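PDB 3H5T: transcriptional regulator, LacI family from Corynebacterium glutamicum, which acts as an inositol-dependent transcriptional activator of the inositol phosphate synthase gene ino1, binding a palindromic promoter motif and helping to regulate cell wall biogenesis. Local coordinates for residues 170-173 with 174-177; 248-252 with 253-257; 260-263 with 264-268; 284-287 with 288-291. All blocks are in the same frame, centred on the assembly; numbering follows the deposited sequence.

Contact 1 (170-173 with 174-177)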
ATOM      1  N   ALA A 170       0.322  -5.293   9.080  1.00 20.23           N
ATOM      2  CA  ALA A 170       1.494  -4.882   8.320  1.00 22.16           C
ATOM      3  C   ALA A 170       2.568  -5.957   8.261  1.00 23.89           C
ATOM      4  O   ALA A 170       2.578  -6.900   9.059  1.00 26.55           O
ATOM      5  CB  ALA A 170       2.086  -3.611   8.922  1.00 23.64           C
ATOM      6  N   PRO A 171       3.476  -5.847   7.286  1.00 23.68           N
ATOM      7  CA  PRO A 171       4.550  -6.837   7.175  1.00 24.33           C
ATOM      8  C   PRO A 171       5.672  -6.337   8.084  1.00 25.75           C
ATOM      9  O   PRO A 171       5.628  -5.194   8.532  1.00 26.19           O
ATOM     10  CB  PRO A 171       4.929  -6.746   5.709  1.00 25.17           C
ATOM     11  CG  PRO A 171       4.768  -5.269   5.440  1.00 20.91           C
ATOM     12  CD  PRO A 171       3.431  -4.990   6.088  1.00 21.45           C
ATOM     13  N   ASN A 172       6.656  -7.181   8.381  1.00 26.17           N
ATOM     14  CA  ASN A 172       7.777  -6.744   9.204  1.00 26.71           C
ATOM     15  C   ASN A 172       8.719  -6.093   8.199  1.00 27.20           C
ATOM     16  O   ASN A 172       9.371  -6.775   7.408  1.00 25.74           O
ATOM     17  CB  ASN A 172       8.450  -7.937   9.894  1.00 28.54           C
ATOM     18  CG  ASN A 172       9.667  -7.532  10.731  1.00 29.65           C
ATOM     19  OD1 ASN A 172      10.118  -8.287  11.592  1.00 29.61           O
ATOM     20  ND2 ASN A 172      10.205  -6.346  10.469  1.00 30.26           N
ATOM     21  N   ASN A 173       8.780  -4.771   8.221  1.00 27.20           N
ATOM     22  CA  ASN A 173       9.608  -4.064   7.269  1.00 29.79           C
ATOM     23  C   ASN A 173      11.107  -4.209   7.453  1.00 31.80           C
ATOM     24  O   ASN A 173      11.847  -4.303   6.472  1.00 31.84           O
ATOM     25  CB  ASN A 173       9.196  -2.599   7.239  1.00 29.33           C
ATOM     26  CG  ASN A 173       7.832  -2.416   6.628  1.00 29.42           C
ATOM     27  OD1 ASN A 173       7.635  -2.698   5.449  1.00 28.00           O
ATOM     28  ND2 ASN A 173       6.872  -1.966   7.428  1.00 31.21           N
ATOM     29  N   ARG A 174      11.566  -4.239   8.695  1.00 33.09           N
ATOM     30  CA  ARG A 174      12.987  -4.386   8.923  1.00 34.40           C
ATOM     31  C   ARG A 174      13.409  -5.699   8.287  1.00 33.57           C
ATOM     32  O   ARG A 174      14.478  -5.790   7.697  1.00 35.27           O
ATOM     33  CB  ARG A 174      13.301  -4.387  10.422  1.00 37.18           C
ATOM     34  CG  ARG A 174      14.500  -3.519  10.783  1.00 41.96           C
ATOM     35  CD  ARG A 174      14.664  -3.335  12.288  1.00 46.22           C
ATOM     36  NE  ARG A 174      15.201  -4.519  12.954  1.00 51.41           N
ATOM     37  CZ  ARG A 174      15.511  -4.570  14.249  1.00 52.95           C
ATOM     38  NH1 ARG A 174      15.334  -3.504  15.016  1.00 53.74           N
ATOM     39  NH2 ARG A 174      16.008  -5.682  14.777  1.00 53.23           N
ATOM     40  N   LYS A 175      12.551  -6.708   8.380  1.00 32.86           N
ATOM     41  CA  LYS A 175      12.863  -8.016   7.811  1.00 33.93           C
ATOM     42  C   LYS A 175      12.549  -8.167   6.320  1.00 32.83           C
ATOM     43  O   LYS A 175      13.317  -8.787   5.586  1.00 34.16           O
ATOM     44  CB  LYS A 175      12.142  -9.120   8.589  1.00 34.41           C
ATOM     45  CG  LYS A 175      12.698  -9.370   9.981  1.00 37.39           C
ATOM     46  CD  LYS A 175      11.919 -10.477  10.686  1.00 39.82           C
ATOM     47  CE  LYS A 175      12.452 -10.725  12.088  1.00 41.49           C
ATOM     48  NZ  LYS A 175      11.599 -11.687  12.850  1.00 41.76           N
ATOM     49  N   ALA A 176      11.433  -7.602   5.872  1.00 30.20           N
ATOM     50  CA  ALA A 176      11.038  -7.709   4.473  1.00 28.72           C
ATOM     51  C   ALA A 176      12.036  -7.093   3.499  1.00 27.75           C
ATOM     52  O   ALA A 176      12.129  -7.525   2.354  1.00 28.10           O
ATOM     53  CB  ALA A 176       9.668  -7.077   4.270  1.00 29.09           C
ATOM     54  N   ILE A 177      12.774  -6.085   3.958  1.00 27.16           N
ATOM     55  CA  ILE A 177      13.755  -5.389   3.127  1.00 24.46           C
ATOM     56  C   ILE A 177      15.101  -6.127   3.061  1.00 25.20           C
ATOM     57  O   ILE A 177      15.876  -5.929   2.129  1.00 24.93           O
ATOM     58  CB  ILE A 177      13.997  -3.938   3.658  1.00 22.89           C
ATOM     59  CG1 ILE A 177      14.573  -3.055   2.554  1.00 19.92           C
ATOM     60  CG2 ILE A 177      14.962  -3.952   4.848  1.00 20.70           C
ATOM     61  CD1 ILE A 177      13.582  -2.682   1.499  1.00 20.98           C
TER
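Asn-172 holds the N-cap position of the short helix 173-176, and Lys-175, in the first turn, crosses its side chain. The chain here leaves the sheet of one subdomain, by strand 168-171, and enters the other, one of the crossings expected of the periplasmic-binding-protein fold of LacI regulators. Arg-174 takes little part; its guanidinium group leads away toward Glu-230, in a long and weak ion pair. Lys-175 does more. Its chain passes obliquely over Asn-172, with Lys-175 CG 3.6 Å from Asn-172 CG. Asn-172 meets it there because its CG stands anti to the backbone N (chi1 178°), and the lysine then runs on, fully extended. Ala-176 closes the first turn: its N lies 2.7 Å from Asn-172 O, in the carbonyl plane, while its methyl group faces inward with Phe-303 and Thr-349 beside it. Asn-173 turns its amide the other way, where OD1 accepts a hydrogen bond from Arg-224. Ile-177 N adds the next bond, 3.2 Å to Asn-173 O and tilted 30° from that carbonyl's plane, and Ile-177 CG2 sits 3.5 Å from the same oxygen.

Contact 2 (248-252 with 253-257)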
ATOM      1  N   TRP A 248       9.836  14.455   0.346  1.00 23.60           N
ATOM      2  CA  TRP A 248       8.700  14.587   1.246  1.00 23.55           C
ATOM      3  C   TRP A 248       7.375  14.235   0.569  1.00 24.27           C
ATOM      4  O   TRP A 248       6.519  13.574   1.158  1.00 24.67           O
ATOM      5  CB  TRP A 248       8.653  16.005   1.793  1.00 21.67           C
ATOM      6  CG  TRP A 248       7.953  16.107   3.094  1.00 20.65           C
ATOM      7  CD1 TRP A 248       8.405  15.670   4.297  1.00 20.98           C
ATOM      8  CD2 TRP A 248       6.677  16.705   3.331  1.00 20.01           C
ATOM      9  NE1 TRP A 248       7.490  15.963   5.280  1.00 23.90           N
ATOM     10  CE2 TRP A 248       6.417  16.597   4.712  1.00 21.48           C
ATOM     11  CE3 TRP A 248       5.723  17.321   2.507  1.00 20.58           C
ATOM     12  CZ2 TRP A 248       5.242  17.086   5.297  1.00 21.24           C
ATOM     13  CZ3 TRP A 248       4.552  17.807   3.088  1.00 20.11           C
ATOM     14  CH2 TRP A 248       4.324  17.684   4.472  1.00 20.14           C
ATOM     15  N   ILE A 249       7.206  14.690  -0.668  1.00 23.86           N
ATOM     16  CA  ILE A 249       6.004  14.394  -1.430  1.00 23.27           C
ATOM     17  C   ILE A 249       6.348  13.269  -2.402  1.00 24.43           C
ATOM     18  O   ILE A 249       7.347  13.338  -3.113  1.00 22.98           O
ATOM     19  CB  ILE A 249       5.522  15.641  -2.207  1.00 22.41           C
ATOM     20  CG1 ILE A 249       5.019  16.685  -1.216  1.00 21.34           C
ATOM     21  CG2 ILE A 249       4.435  15.263  -3.204  1.00 20.51           C
ATOM     22  CD1 ILE A 249       4.811  18.040  -1.814  1.00 21.72           C
ATOM     23  N   ASN A 250       5.532  12.220  -2.412  1.00 27.38           N
ATOM     24  CA  ASN A 250       5.771  11.082  -3.301  1.00 28.64           C
ATOM     25  C   ASN A 250       5.014  11.256  -4.622  1.00 29.60           C
ATOM     26  O   ASN A 250       3.847  10.888  -4.729  1.00 28.88           O
ATOM     27  CB  ASN A 250       5.360   9.776  -2.599  1.00 26.51           C
ATOM     28  CG  ASN A 250       5.805   8.524  -3.357  1.00 27.01           C
ATOM     29  OD1 ASN A 250       6.914   8.457  -3.861  1.00 25.07           O
ATOM     30  ND2 ASN A 250       4.937   7.519  -3.410  1.00 27.87           N
ATOM     31  N   ASN A 251       5.701  11.836  -5.609  1.00 31.49           N
ATOM     32  CA  ASN A 251       5.164  12.091  -6.956  1.00 33.20           C
ATOM     33  C   ASN A 251       6.089  11.519  -8.009  1.00 33.92           C
ATOM     34  O   ASN A 251       7.233  11.168  -7.730  1.00 34.71           O
ATOM     35  CB  ASN A 251       5.081  13.590  -7.265  1.00 34.55           C
ATOM     36  CG  ASN A 251       3.983  14.272  -6.534  1.00 37.37           C
ATOM     37  OD1 ASN A 251       3.736  15.461  -6.738  1.00 40.08           O
ATOM     38  ND2 ASN A 251       3.307  13.536  -5.663  1.00 40.51           N
ATOM     39  N   ARG A 252       5.597  11.473  -9.237  1.00 34.05           N
ATOM     40  CA  ARG A 252       6.392  10.985 -10.344  1.00 35.35           C
ATOM     41  C   ARG A 252       7.499  12.015 -10.573  1.00 32.85           C
ATOM     42  O   ARG A 252       8.634  11.658 -10.877  1.00 32.41           O
ATOM     43  CB  ARG A 252       5.513  10.835 -11.593  1.00 37.49           C
ATOM     44  CG  ARG A 252       6.235  10.286 -12.810  1.00 44.16           C
ATOM     45  CD  ARG A 252       5.256  10.027 -13.954  1.00 49.52           C
ATOM     46  NE  ARG A 252       5.934   9.713 -15.209  1.00 53.15           N
ATOM     47  CZ  ARG A 252       6.713  10.563 -15.871  1.00 55.67           C
ATOM     48  NH1 ARG A 252       6.915  11.788 -15.400  1.00 56.51           N
ATOM     49  NH2 ARG A 252       7.287  10.194 -17.010  1.00 57.04           N
ATOM     50  N   GLN A 253       7.162  13.290 -10.392  1.00 31.66           N
ATOM     51  CA  GLN A 253       8.116  14.383 -10.576  1.00 31.80           C
ATOM     52  C   GLN A 253       9.144  14.503  -9.451  1.00 31.37           C
ATOM     53  O   GLN A 253      10.303  14.816  -9.704  1.00 34.67           O
ATOM     54  CB  GLN A 253       7.377  15.714 -10.728  1.00 33.37           C
ATOM     55  CG  GLN A 253       8.289  16.904 -11.005  1.00 36.29           C
ATOM     56  CD  GLN A 253       9.091  16.743 -12.294  1.00 39.37           C
ATOM     57  OE1 GLN A 253       8.542  16.408 -13.355  1.00 38.40           O
ATOM     58  NE2 GLN A 253      10.396  16.992 -12.210  1.00 38.23           N
ATOM     59  N   HIS A 254       8.723  14.277  -8.213  1.00 29.54           N
ATOM     60  CA  HIS A 254       9.635  14.352  -7.077  1.00 27.81           C
ATOM     61  C   HIS A 254      10.526  13.115  -7.030  1.00 27.92           C
ATOM     62  O   HIS A 254      11.690  13.205  -6.636  1.00 28.73           O
ATOM     63  CB  HIS A 254       8.861  14.464  -5.761  1.00 27.03           C
ATOM     64  CG  HIS A 254       8.317  15.832  -5.484  1.00 24.79           C
ATOM     65  ND1 HIS A 254       7.655  16.580  -6.435  1.00 25.70           N
ATOM     66  CD2 HIS A 254       8.290  16.565  -4.346  1.00 24.61           C
ATOM     67  CE1 HIS A 254       7.240  17.711  -5.896  1.00 24.99           C
ATOM     68  NE2 HIS A 254       7.611  17.727  -4.628  1.00 26.96           N
ATOM     69  N   ASN A 255       9.981  11.962  -7.420  1.00 26.71           N
ATOM     70  CA  ASN A 255      10.760  10.725  -7.423  1.00 26.63           C
ATOM     71  C   ASN A 255      11.918  10.878  -8.399  1.00 26.39           C
ATOM     72  O   ASN A 255      13.014  10.379  -8.168  1.00 26.13           O
ATOM     73  CB  ASN A 255       9.910   9.520  -7.854  1.00 25.24           C
ATOM     74  CG  ASN A 255       8.801   9.199  -6.876  1.00 24.71           C
ATOM     75  OD1 ASN A 255       8.922   9.448  -5.668  1.00 25.10           O
ATOM     76  ND2 ASN A 255       7.719   8.625  -7.384  1.00 17.39           N
ATOM     77  N   PHE A 256      11.648  11.570  -9.501  1.00 28.50           N
ATOM     78  CA  PHE A 256      12.640  11.830 -10.539  1.00 28.92           C
ATOM     79  C   PHE A 256      13.725  12.762  -9.989  1.00 28.51           C
ATOM     80  O   PHE A 256      14.915  12.449 -10.026  1.00 28.33           O
ATOM     81  CB  PHE A 256      11.959  12.488 -11.741  1.00 28.05           C
ATOM     82  CG  PHE A 256      12.907  12.900 -12.825  1.00 27.87           C
ATOM     83  CD1 PHE A 256      13.220  12.031 -13.861  1.00 28.09           C
ATOM     84  CD2 PHE A 256      13.492  14.165 -12.806  1.00 27.06           C
ATOM     85  CE1 PHE A 256      14.107  12.416 -14.870  1.00 30.17           C
ATOM     86  CE2 PHE A 256      14.378  14.561 -13.803  1.00 27.12           C
ATOM     87  CZ  PHE A 256      14.688  13.689 -14.839  1.00 27.65           C
ATOM     88  N   GLU A 257      13.296  13.908  -9.478  1.00 28.13           N
ATOM     89  CA  GLU A 257      14.208  14.892  -8.922  1.00 29.15           C
ATOM     90  C   GLU A 257      15.137  14.277  -7.880  1.00 28.98           C
ATOM     91  O   GLU A 257      16.355  14.323  -8.028  1.00 30.96           O
ATOM     92  CB  GLU A 257      13.417  16.033  -8.276  1.00 29.97           C
ATOM     93  CG  GLU A 257      12.513  16.822  -9.218  1.00 32.89           C
ATOM     94  CD  GLU A 257      13.278  17.631 -10.249  1.00 36.78           C
ATOM     95  OE1 GLU A 257      14.434  18.025  -9.974  1.00 39.05           O
ATOM     96  OE2 GLU A 257      12.716  17.892 -11.332  1.00 38.96           O
TER
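His-254 lays one face of its imidazole against Ile-249, whose CG2 stands over the ring, displaced toward its rim. The two side chains cross at a slant, and the closest pair between them is Ile-249 CB and His-254 CD2, 3.6 Å apart. With CG anti to its own carbonyl carbon (chi1 -78°), the histidine folds its ring back along the incoming chain, and His-254 CB comes to 3.3 Å from Ile-249 O. Asn-251 runs alongside the ring, pointing the same way, its amide inclined by 61° to the imidazole; Asn-251 CB is 4.0 Å from His-254 ND1. Although Asn-251 holds the N-cap position of helix 252-265, its side chain does not cap. It turns back instead, and ND2 gives a 2.9 Å hydrogen bond to Asn-250 O, arriving from above the carbonyl plane.

The turn belongs to a beta-alpha-beta crossover, carrying the chain from strand 244-247 into helix 252-265. On its inner side the amides of Asn-250 and Asn-255 meet with planes 52° apart, beside Ala-278 of helix 277-289. Asn-250 ND2 also makes a weak hydrogen bond to Tyr-81 in the other subdomain, which places the turn by the interdomain cleft, where LacI-family regulators generally bind their effectors. In the first helical turn Phe-256 N bonds weakly to Arg-252 O at 3.3 Å; Asn-255 N bonds to Asn-251 O, an oxygen whose position is less certain. Arg-252, extended from CG to NE, swings away from the turn into a salt bridge with Glu-285.

Contact 3 (260-263 with 264-268)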
ATOM      1  N   LYS A 260      17.719  12.208  -9.446  1.00 28.81           N
ATOM      2  CA  LYS A 260      18.729  12.957 -10.172  1.00 31.41           C
ATOM      3  C   LYS A 260      19.764  13.512  -9.194  1.00 31.90           C
ATOM      4  O   LYS A 260      20.963  13.353  -9.395  1.00 33.35           O
ATOM      5  CB  LYS A 260      18.076  14.105 -10.951  1.00 32.86           C
ATOM      6  CG  LYS A 260      19.059  15.115 -11.520  1.00 35.80           C
ATOM      7  CD  LYS A 260      18.344  16.296 -12.175  1.00 38.61           C
ATOM      8  CE  LYS A 260      17.515  15.851 -13.366  1.00 40.53           C
ATOM      9  NZ  LYS A 260      16.898  16.996 -14.097  1.00 43.87           N
ATOM     10  N   GLU A 261      19.296  14.140  -8.122  1.00 31.60           N
ATOM     11  CA  GLU A 261      20.195  14.730  -7.137  1.00 31.78           C
ATOM     12  C   GLU A 261      21.181  13.739  -6.517  1.00 31.63           C
ATOM     13  O   GLU A 261      22.361  14.043  -6.366  1.00 33.28           O
ATOM     14  CB  GLU A 261      19.389  15.399  -6.021  1.00 32.69           C
ATOM     15  CG  GLU A 261      20.139  16.524  -5.342  1.00 33.97           C
ATOM     16  CD  GLU A 261      19.553  16.905  -4.010  1.00 34.23           C
ATOM     17  OE1 GLU A 261      18.338  17.189  -3.945  1.00 33.59           O
ATOM     18  OE2 GLU A 261      20.320  16.925  -3.026  1.00 36.11           O
ATOM     19  N   LEU A 262      20.693  12.560  -6.152  1.00 30.56           N
ATOM     20  CA  LEU A 262      21.524  11.534  -5.531  1.00 30.07           C
ATOM     21  C   LEU A 262      22.612  10.986  -6.456  1.00 31.66           C
ATOM     22  O   LEU A 262      23.761  10.813  -6.048  1.00 29.80           O
ATOM     23  CB  LEU A 262      20.644  10.371  -5.059  1.00 27.98           C
ATOM     24  CG  LEU A 262      21.367   9.175  -4.446  1.00 25.52           C
ATOM     25  CD1 LEU A 262      21.882   9.549  -3.077  1.00 23.98           C
ATOM     26  CD2 LEU A 262      20.424   7.997  -4.349  1.00 25.76           C
ATOM     27  N   LEU A 263      22.235  10.699  -7.700  1.00 33.42           N
ATOM     28  CA  LEU A 263      23.163  10.146  -8.678  1.00 34.73           C
ATOM     29  C   LEU A 263      24.073  11.219  -9.252  1.00 35.56           C
ATOM     30  O   LEU A 263      25.174  10.930  -9.715  1.00 36.09           O
ATOM     31  CB  LEU A 263      22.382   9.463  -9.805  1.00 34.83           C
ATOM     32  CG  LEU A 263      21.485   8.316  -9.331  1.00 35.18           C
ATOM     33  CD1 LEU A 263      20.718   7.741 -10.507  1.00 33.87           C
ATOM     34  CD2 LEU A 263      22.343   7.249  -8.647  1.00 33.95           C
ATOM     35  N   GLU A 264      23.597  12.457  -9.216  1.00 36.05           N
ATOM     36  CA  GLU A 264      24.347  13.599  -9.714  1.00 37.02           C
ATOM     37  C   GLU A 264      25.351  14.012  -8.634  1.00 37.77           C
ATOM     38  O   GLU A 264      26.448  14.479  -8.937  1.00 40.08           O
ATOM     39  CB  GLU A 264      23.378  14.748 -10.010  1.00 37.35           C
ATOM     40  CG  GLU A 264      23.612  15.466 -11.320  1.00 37.81           C
ATOM     41  CD  GLU A 264      22.438  16.341 -11.711  1.00 38.41           C
ATOM     42  OE1 GLU A 264      21.960  17.126 -10.861  1.00 38.96           O
ATOM     43  OE2 GLU A 264      21.992  16.247 -12.872  1.00 37.85           O
ATOM     44  N   THR A 265      24.963  13.820  -7.375  1.00 36.62           N
ATOM     45  CA  THR A 265      25.799  14.158  -6.231  1.00 36.05           C
ATOM     46  C   THR A 265      26.836  13.075  -5.913  1.00 37.39           C
ATOM     47  O   THR A 265      27.963  13.374  -5.503  1.00 36.94           O
ATOM     48  CB  THR A 265      24.925  14.411  -4.992  1.00 35.27           C
ATOM     49  OG1 THR A 265      24.056  15.522  -5.252  1.00 35.49           O
ATOM     50  CG2 THR A 265      25.782  14.721  -3.776  1.00 33.77           C
ATOM     51  N   HIS A 266      26.452  11.816  -6.093  1.00 38.07           N
ATOM     52  CA  HIS A 266      27.355  10.697  -5.843  1.00 39.53           C
ATOM     53  C   HIS A 266      27.421   9.846  -7.122  1.00 40.59           C
ATOM     54  O   HIS A 266      26.795   8.787  -7.208  1.00 41.09           O
ATOM     55  CB  HIS A 266      26.849   9.853  -4.663  1.00 37.65           C
ATOM     56  CG  HIS A 266      26.625  10.633  -3.404  1.00 38.10           C
ATOM     57  ND1 HIS A 266      25.490  11.383  -3.180  1.00 38.90           N
ATOM     58  CD2 HIS A 266      27.394  10.781  -2.298  1.00 37.64           C
ATOM     59  CE1 HIS A 266      25.567  11.958  -1.994  1.00 37.30           C
ATOM     60  NE2 HIS A 266      26.713  11.610  -1.437  1.00 36.76           N
ATOM     61  N   PRO A 267      28.185  10.308  -8.130  1.00 41.03           N
ATOM     62  CA  PRO A 267      28.341   9.613  -9.417  1.00 40.77           C
ATOM     63  C   PRO A 267      29.065   8.272  -9.332  1.00 41.01           C
ATOM     64  O   PRO A 267      29.035   7.474 -10.271  1.00 41.73           O
ATOM     65  CB  PRO A 267      29.113  10.628 -10.265  1.00 40.48           C
ATOM     66  CG  PRO A 267      28.756  11.948  -9.648  1.00 40.77           C
ATOM     67  CD  PRO A 267      28.837  11.627  -8.181  1.00 40.95           C
ATOM     68  N   ASP A 268      29.713   8.033  -8.203  1.00 40.99           N
ATOM     69  CA  ASP A 268      30.455   6.801  -7.992  1.00 41.12           C
ATOM     70  C   ASP A 268      29.588   5.613  -7.556  1.00 41.09           C
ATOM     71  O   ASP A 268      30.046   4.470  -7.584  1.00 41.19           O
ATOM     72  CB  ASP A 268      31.548   7.051  -6.956  1.00 43.18           C
ATOM     73  CG  ASP A 268      31.016   7.734  -5.708  1.00 46.03           C
ATOM     74  OD1 ASP A 268      30.499   8.870  -5.822  1.00 46.38           O
ATOM     75  OD2 ASP A 268      31.111   7.136  -4.613  1.00 48.51           O
TER
HETATM   76  O   HOH W   1      23.253  17.545  -2.869  1.00 27.08           O
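In the last turn of helix 252-265, Thr-265 folds its hydroxyl back onto the carbonyl of Glu-261. Its OG1 lies beside the backbone N (chi1 -62°), and from there donates to Glu-261 O at 2.5 Å. Thr-265 N donates to the same oxygen at 2.8 Å, the two donor atoms lying on opposite faces of the carbonyl plane. A water spans the two side chains, giving one hydrogen bond to Glu-261 OE2 (3.0 Å) and another to Thr-265 OG1. The helix here is the connection of a beta-alpha-beta crossover, and Leu-262 packs down onto Met-245 and Val-272 of the two strands it joins. At the helix end His-266 leaves helical geometry, yet its N still bonds to Leu-262 O at 2.9 Å. His-266 ND1 adds a weak bond of 3.4 Å to Leu-262 O, which lies at the edge of the imidazole, in its plane. Lys-260 and Glu-264 run side by side in the same direction and touch through Lys-260 CG and Glu-264 OE2; Lys-260 NZ stays 5.3 Å from Glu-264 OE2, so any attraction is at a distance. Pro-267, which has no N-H to continue the ladder, offers Leu-263 O a CA-H...O contact of 3.4 Å.

Contact 4 (284-287 with 288-291)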
ATOM      1  N   LEU A 284      14.674   5.026 -12.748  1.00 32.82           N
ATOM      2  CA  LEU A 284      14.706   4.492 -14.111  1.00 33.55           C
ATOM      3  C   LEU A 284      14.397   5.609 -15.098  1.00 33.81           C
ATOM      4  O   LEU A 284      15.028   5.712 -16.153  1.00 34.13           O
ATOM      5  CB  LEU A 284      13.698   3.350 -14.262  1.00 32.59           C
ATOM      6  CG  LEU A 284      14.020   2.093 -13.441  1.00 33.57           C
ATOM      7  CD1 LEU A 284      12.844   1.117 -13.454  1.00 33.88           C
ATOM      8  CD2 LEU A 284      15.269   1.448 -14.001  1.00 31.74           C
ATOM      9  N   GLU A 285      13.432   6.451 -14.747  1.00 33.78           N
ATOM     10  CA  GLU A 285      13.067   7.563 -15.601  1.00 35.00           C
ATOM     11  C   GLU A 285      14.236   8.536 -15.644  1.00 36.35           C
ATOM     12  O   GLU A 285      14.407   9.258 -16.626  1.00 37.43           O
ATOM     13  CB  GLU A 285      11.820   8.267 -15.068  1.00 37.92           C
ATOM     14  CG  GLU A 285      11.206   9.257 -16.053  1.00 41.82           C
ATOM     15  CD  GLU A 285       9.931   9.893 -15.528  1.00 44.81           C
ATOM     16  OE1 GLU A 285       9.066   9.154 -14.999  1.00 46.95           O
ATOM     17  OE2 GLU A 285       9.788  11.128 -15.651  1.00 45.61           O
ATOM     18  N   TYR A 286      15.045   8.559 -14.583  1.00 36.47           N
ATOM     19  CA  TYR A 286      16.202   9.454 -14.557  1.00 36.11           C
ATOM     20  C   TYR A 286      17.359   8.877 -15.362  1.00 34.92           C
ATOM     21  O   TYR A 286      17.966   9.584 -16.160  1.00 35.07           O
ATOM     22  CB  TYR A 286      16.705   9.733 -13.137  1.00 34.93           C
ATOM     23  CG  TYR A 286      18.056  10.407 -13.188  1.00 33.54           C
ATOM     24  CD1 TYR A 286      18.191  11.688 -13.724  1.00 33.89           C
ATOM     25  CD2 TYR A 286      19.216   9.720 -12.832  1.00 33.74           C
ATOM     26  CE1 TYR A 286      19.446  12.263 -13.917  1.00 31.66           C
ATOM     27  CE2 TYR A 286      20.481  10.290 -13.023  1.00 32.29           C
ATOM     28  CZ  TYR A 286      20.581  11.558 -13.569  1.00 30.65           C
ATOM     29  OH  TYR A 286      21.812  12.119 -13.781  1.00 31.39           O
ATOM     30  N   LEU A 287      17.685   7.610 -15.129  1.00 34.39           N
ATOM     31  CA  LEU A 287      18.764   6.970 -15.874  1.00 34.43           C
ATOM     32  C   LEU A 287      18.479   7.153 -17.367  1.00 36.60           C
ATOM     33  O   LEU A 287      19.371   7.485 -18.154  1.00 36.72           O
ATOM     34  CB  LEU A 287      18.835   5.479 -15.552  1.00 29.66           C
ATOM     35  CG  LEU A 287      19.390   5.043 -14.196  1.00 29.35           C
ATOM     36  CD1 LEU A 287      19.374   3.517 -14.117  1.00 26.50           C
ATOM     37  CD2 LEU A 287      20.804   5.569 -14.010  1.00 28.16           C
ATOM     38  N   LYS A 288      17.217   6.951 -17.733  1.00 37.06           N
ATOM     39  CA  LYS A 288      16.770   7.076 -19.113  1.00 38.13           C
ATOM     40  C   LYS A 288      17.004   8.458 -19.731  1.00 38.59           C
ATOM     41  O   LYS A 288      17.260   8.571 -20.929  1.00 38.24           O
ATOM     42  CB  LYS A 288      15.285   6.721 -19.194  1.00 38.17           C
ATOM     43  CG  LYS A 288      14.698   6.800 -20.589  1.00 41.05           C
ATOM     44  CD  LYS A 288      13.342   6.117 -20.649  1.00 43.16           C
ATOM     45  CE  LYS A 288      12.773   6.158 -22.056  1.00 45.20           C
ATOM     46  NZ  LYS A 288      11.365   5.664 -22.106  1.00 46.80           N
ATOM     47  N   SER A 289      16.917   9.507 -18.917  1.00 39.00           N
ATOM     48  CA  SER A 289      17.104  10.868 -19.414  1.00 38.44           C
ATOM     49  C   SER A 289      18.563  11.183 -19.729  1.00 38.24           C
ATOM     50  O   SER A 289      18.856  12.143 -20.438  1.00 37.68           O
ATOM     51  CB  SER A 289      16.555  11.890 -18.402  1.00 37.83           C
ATOM     52  OG  SER A 289      17.264  11.865 -17.170  1.00 37.93           O
ATOM     53  N   VAL A 290      19.470  10.365 -19.208  1.00 38.98           N
ATOM     54  CA  VAL A 290      20.894  10.568 -19.428  1.00 39.30           C
ATOM     55  C   VAL A 290      21.513   9.443 -20.251  1.00 40.69           C
ATOM     56  O   VAL A 290      22.729   9.253 -20.244  1.00 41.57           O
ATOM     57  CB  VAL A 290      21.652  10.712 -18.081  1.00 39.48           C
ATOM     58  CG1 VAL A 290      21.146  11.936 -17.343  1.00 37.66           C
ATOM     59  CG2 VAL A 290      21.474   9.458 -17.224  1.00 36.58           C
ATOM     60  N   GLY A 291      20.665   8.694 -20.952  1.00 42.00           N
ATOM     61  CA  GLY A 291      21.145   7.617 -21.803  1.00 42.87           C
ATOM     62  C   GLY A 291      21.516   6.309 -21.134  1.00 43.91           C
ATOM     63  O   GLY A 291      21.796   5.322 -21.821  1.00 44.36           O
TER
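Leu-287, Lys-288 and Tyr-286 lose the most surface to this local contact, where helix 277-289 runs out. Lys-288 N makes a regular helical bond, 3.0 Å to Leu-284 O, and its side chain then stretches away from the turn. One residue on, the pattern tightens. Tyr-286 O receives two donors from Ser-289: OG, at 2.6 Å, comes in the carbonyl plane on a lone pair, whereas the backbone N, at 3.0 Å, stands well above that plane. The hydroxyl reaches this acceptor because chi1 of 64° sets OG between the serine's own N and carbonyl carbon. Leu-287 O likewise takes Val-290 N from above its plane, at 3.1 Å; the bonds to Glu-285 O and Tyr-286 O that would prolong the alpha-helix are long and weak. Such bonds three residues apart resemble 3-10 geometry, and Gly-291, with positive phi, follows. Val-290 meanwhile lies at an angle to the tyrosine, setting CG1 3.8 Å from Tyr-286 CZ and 3.6 Å from Tyr-286 OH. The near part of the ring, CD1 and CD2, lies against Lys-260 and Leu-263 of helix 252-265, and Leu-287 packs on Ala-294 within the beta-alpha-beta unit of strand 271-274, helix 277-289 and strand 299-302.

Overall arrangement
Along the chain the four contacts follow in series; none nests in or crosses another, and each closes just one local turn. Contact 1 comes first, where strand 168-171 of the seven-stranded sheet gives way to the second subdomain, and its nearest atoms stay about 14 Å or more from the other three. Contacts 2 and 3 mark the beginning and end of helix 252-265, their centres 16 Å apart. Contact 4 ends helix 277-289, the next one along the five-stranded sheet. It touches both: Phe-256 of contact 2 lies against Tyr-286, and Leu-263 CD1 of contact 3 is 4.1 Å from Leu-287 CD2, so the C-terminal part of helix 277-289 packs against helix 252-265.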